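Local coordinates for protein HpcH/HpaI aldolase (PDB 3QZ6) that belongs to the HpcH/HpaI aldolase family and folds as a TIM barrel, a closed ring of eight parallel strands wrapped by helices, at residues I150-A155 / S179-I184. Residues are numbered along the deposited sequence; the frame is centred on the assembly and turned at random.
Sequences IEHVKA and SNDLGI
D181 reaches across from the last turn of helix 175-181 to the first turn of helix 153-157 and accepts the backbone N-H of V153. V153 N donates to D181 OD2 over 2.7 Å, with an N-H...O angle of 157°, and meets the anti lone pair of that oxygen, the one turned from OD1. A water extends the grip by one residue: it accepts from K154 N at 3.0 Å and donates to D181 OD2. The carboxylate thus binds two N-H groups of the first turn, one directly and one through water, next to H152 at the N-cap position; the helix dipole probably favours the negative charge there. A chi1 of -154° places D181 CG roughly opposite the backbone N and carries the carboxylate toward this end, where OD2 also lies 3.4 Å from H152 CA. In the TIM barrel, segment 150-155 runs from the end of strand 145-150 into helix 153-157, and 179-184 lies in the connection after the neighbouring strand 170-173. V153 CG2, anti to the carbonyl carbon, touches L182 CD2 at 3.7 Å, the two side chains crossing at about a right angle, and L182 packs in addition on V193 and C196 of helix 191-207. G183, with positive phi, forms a Schellman motif with the last turn of helix 175-181.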
ATOM      1  N   ILE A 150      -1.544  -6.441  25.858  1.00 22.61           N
ATOM      2  CA  ILE A 150      -0.647  -6.811  26.946  1.00 22.55           C
ATOM      3  C   ILE A 150       0.784  -6.936  26.443  1.00 23.11           C
ATOM      4  O   ILE A 150       1.052  -7.685  25.502  1.00 24.76           O
ATOM      5  CB  ILE A 150      -1.063  -8.174  27.544  1.00 24.01           C
ATOM      6  CG1 ILE A 150      -2.516  -8.130  28.050  1.00 23.77           C
ATOM      7  CG2 ILE A 150      -0.098  -8.594  28.636  1.00 25.91           C
ATOM      8  CD1 ILE A 150      -2.800  -7.058  29.122  1.00 20.79           C
ATOM      9  N   GLU A 151       1.704  -6.210  27.067  1.00 23.76           N
ATOM     10  CA  GLU A 151       3.094  -6.196  26.618  1.00 25.02           C
ATOM     11  C   GLU A 151       4.106  -6.315  27.756  1.00 24.36           C
ATOM     12  O   GLU A 151       5.306  -6.211  27.520  1.00 26.61           O
ATOM     13  CB  GLU A 151       3.396  -4.886  25.879  1.00 29.88           C
ATOM     14  CG  GLU A 151       2.482  -4.567  24.731  1.00 34.40           C
ATOM     15  CD  GLU A 151       2.958  -3.343  23.956  1.00 43.81           C
ATOM     16  OE1 GLU A 151       3.117  -2.261  24.579  1.00 36.30           O
ATOM     17  OE2 GLU A 151       3.189  -3.470  22.729  1.00 50.94           O
ATOM     18  N   HIS A 152       3.634  -6.506  28.983  1.00 21.84           N
ATOM     19  CA  HIS A 152       4.526  -6.509  30.142  1.00 27.02           C
ATOM     20  C   HIS A 152       4.294  -7.744  30.995  1.00 27.69           C
ATOM     21  O   HIS A 152       3.158  -8.176  31.180  1.00 26.60           O
ATOM     22  CB  HIS A 152       4.314  -5.260  31.011  1.00 27.08           C
ATOM     23  CG  HIS A 152       4.591  -3.967  30.306  1.00 33.73           C
ATOM     24  ND1 HIS A 152       3.648  -3.323  29.537  1.00 32.46           N
ATOM     25  CD2 HIS A 152       5.701  -3.192  30.269  1.00 38.47           C
ATOM     26  CE1 HIS A 152       4.167  -2.210  29.045  1.00 38.12           C
ATOM     27  NE2 HIS A 152       5.411  -2.107  29.475  1.00 40.00           N
ATOM     28  N   VAL A 153       5.376  -8.309  31.518  1.00 24.71           N
ATOM     29  CA  VAL A 153       5.282  -9.433  32.445  1.00 26.36           C
ATOM     30  C   VAL A 153       4.410  -9.082  33.647  1.00 29.79           C
ATOM     31  O   VAL A 153       3.644  -9.906  34.141  1.00 33.52           O
ATOM     32  CB  VAL A 153       6.676  -9.865  32.922  1.00 31.11           C
ATOM     33  CG1 VAL A 153       6.572 -10.966  33.981  1.00 35.73           C
ATOM     34  CG2 VAL A 153       7.507 -10.326  31.735  1.00 30.16           C
ATOM     35  N   LYS A 154       4.529  -7.845  34.109  1.00 32.14           N
ATOM     36  CA  LYS A 154       3.755  -7.371  35.251  1.00 39.34           C
ATOM     37  C   LYS A 154       2.252  -7.382  34.951  1.00 33.37           C
ATOM     38  O   LYS A 154       1.430  -7.683  35.825  1.00 29.56           O
ATOM     39  CB  LYS A 154       4.229  -5.967  35.635  1.00 51.26           C
ATOM     40  CG  LYS A 154       3.254  -5.132  36.441  1.00 65.26           C
ATOM     41  CD  LYS A 154       3.655  -3.660  36.355  1.00 75.85           C
ATOM     42  CE  LYS A 154       2.812  -2.766  37.257  1.00 80.70           C
ATOM     43  NZ  LYS A 154       3.258  -1.340  37.184  1.00 81.53           N
ATOM     44  N   ALA A 155       1.894  -7.056  33.714  1.00 22.21           N
ATOM     45  CA  ALA A 155       0.491  -7.073  33.313  1.00 25.25           C
ATOM     46  C   ALA A 155      -0.024  -8.506  33.287  1.00 26.91           C
ATOM     47  O   ALA A 155      -1.151  -8.784  33.702  1.00 28.04           O
ATOM     48  CB  ALA A 155       0.306  -6.406  31.938  1.00 23.90           C
ATOM     49  N   SER A 179       8.261  -9.732  24.404  1.00 27.84           N
ATOM     50  CA  SER A 179       9.526 -10.456  24.325  1.00 25.31           C
ATOM     51  C   SER A 179      10.643  -9.582  24.887  1.00 27.00           C
ATOM     52  O   SER A 179      11.555 -10.071  25.543  1.00 27.35           O
ATOM     53  CB  SER A 179       9.834 -10.895  22.886  1.00 25.96           C
ATOM     54  OG  SER A 179      10.043  -9.781  22.028  1.00 27.43           O
ATOM     55  N   ASN A 180      10.556  -8.277  24.656  1.00 25.97           N
ATOM     56  CA  ASN A 180      11.548  -7.372  25.216  1.00 26.22           C
ATOM     57  C   ASN A 180      11.493  -7.386  26.732  1.00 30.11           C
ATOM     58  O   ASN A 180      12.531  -7.420  27.395  1.00 27.10           O
ATOM     59  CB  ASN A 180      11.379  -5.938  24.700  1.00 21.98           C
ATOM     60  CG  ASN A 180      12.591  -5.058  25.020  1.00 29.19           C
ATOM     61  OD1 ASN A 180      13.710  -5.555  25.198  1.00 27.61           O
ATOM     62  ND2 ASN A 180      12.374  -3.753  25.080  1.00 25.40           N
ATOM     63  N   ASP A 181      10.281  -7.368  27.280  1.00 29.91           N
ATOM     64  CA  ASP A 181      10.123  -7.354  28.729  1.00 30.92           C
ATOM     65  C   ASP A 181      10.608  -8.666  29.349  1.00 34.36           C
ATOM     66  O   ASP A 181      10.986  -8.696  30.516  1.00 29.49           O
ATOM     67  CB  ASP A 181       8.672  -7.085  29.135  1.00 30.40           C
ATOM     68  CG  ASP A 181       8.561  -6.454  30.520  1.00 34.38           C
ATOM     69  OD1 ASP A 181       9.357  -5.540  30.826  1.00 32.67           O
ATOM     70  OD2 ASP A 181       7.686  -6.864  31.307  1.00 29.81           O
ATOM     71  N   LEU A 182      10.590  -9.744  28.569  1.00 29.20           N
ATOM     72  CA  LEU A 182      11.092 -11.038  29.035  1.00 31.05           C
ATOM     73  C   LEU A 182      12.606 -11.149  28.872  1.00 34.71           C
ATOM     74  O   LEU A 182      13.197 -12.183  29.179  1.00 34.47           O
ATOM     75  CB  LEU A 182      10.407 -12.179  28.280  1.00 28.16           C
ATOM     76  CG  LEU A 182       8.956 -12.440  28.683  1.00 29.55           C
ATOM     77  CD1 LEU A 182       8.209 -13.142  27.563  1.00 27.31           C
ATOM     78  CD2 LEU A 182       8.890 -13.244  30.003  1.00 27.96           C
ATOM     79  N   GLY A 183      13.226 -10.085  28.372  1.00 35.76           N
ATOM     80  CA  GLY A 183      14.662 -10.072  28.164  1.00 33.55           C
ATOM     81  C   GLY A 183      15.102 -10.808  26.911  1.00 35.72           C
ATOM     82  O   GLY A 183      16.291 -11.032  26.716  1.00 35.38           O
ATOM     83  N   ILE A 184      14.150 -11.178  26.058  1.00 28.21           N
ATOM     84  CA  ILE A 184      14.461 -11.874  24.811  1.00 25.59           C
ATOM     85  C   ILE A 184      13.838 -11.148  23.610  1.00 29.63           C
ATOM     86  O   ILE A 184      13.121 -11.741  22.807  1.00 29.45           O
ATOM     87  CB  ILE A 184      13.952 -13.320  24.850  1.00 28.75           C
ATOM     88  CG1 ILE A 184      12.514 -13.356  25.369  1.00 28.70           C
ATOM     89  CG2 ILE A 184      14.834 -14.172  25.765  1.00 31.94           C
ATOM     90  CD1 ILE A 184      11.848 -14.714  25.261  1.00 25.62           C
TER
HETATM   91  O   HOH W   1       6.876  -5.988  33.603  1.00 29.66           O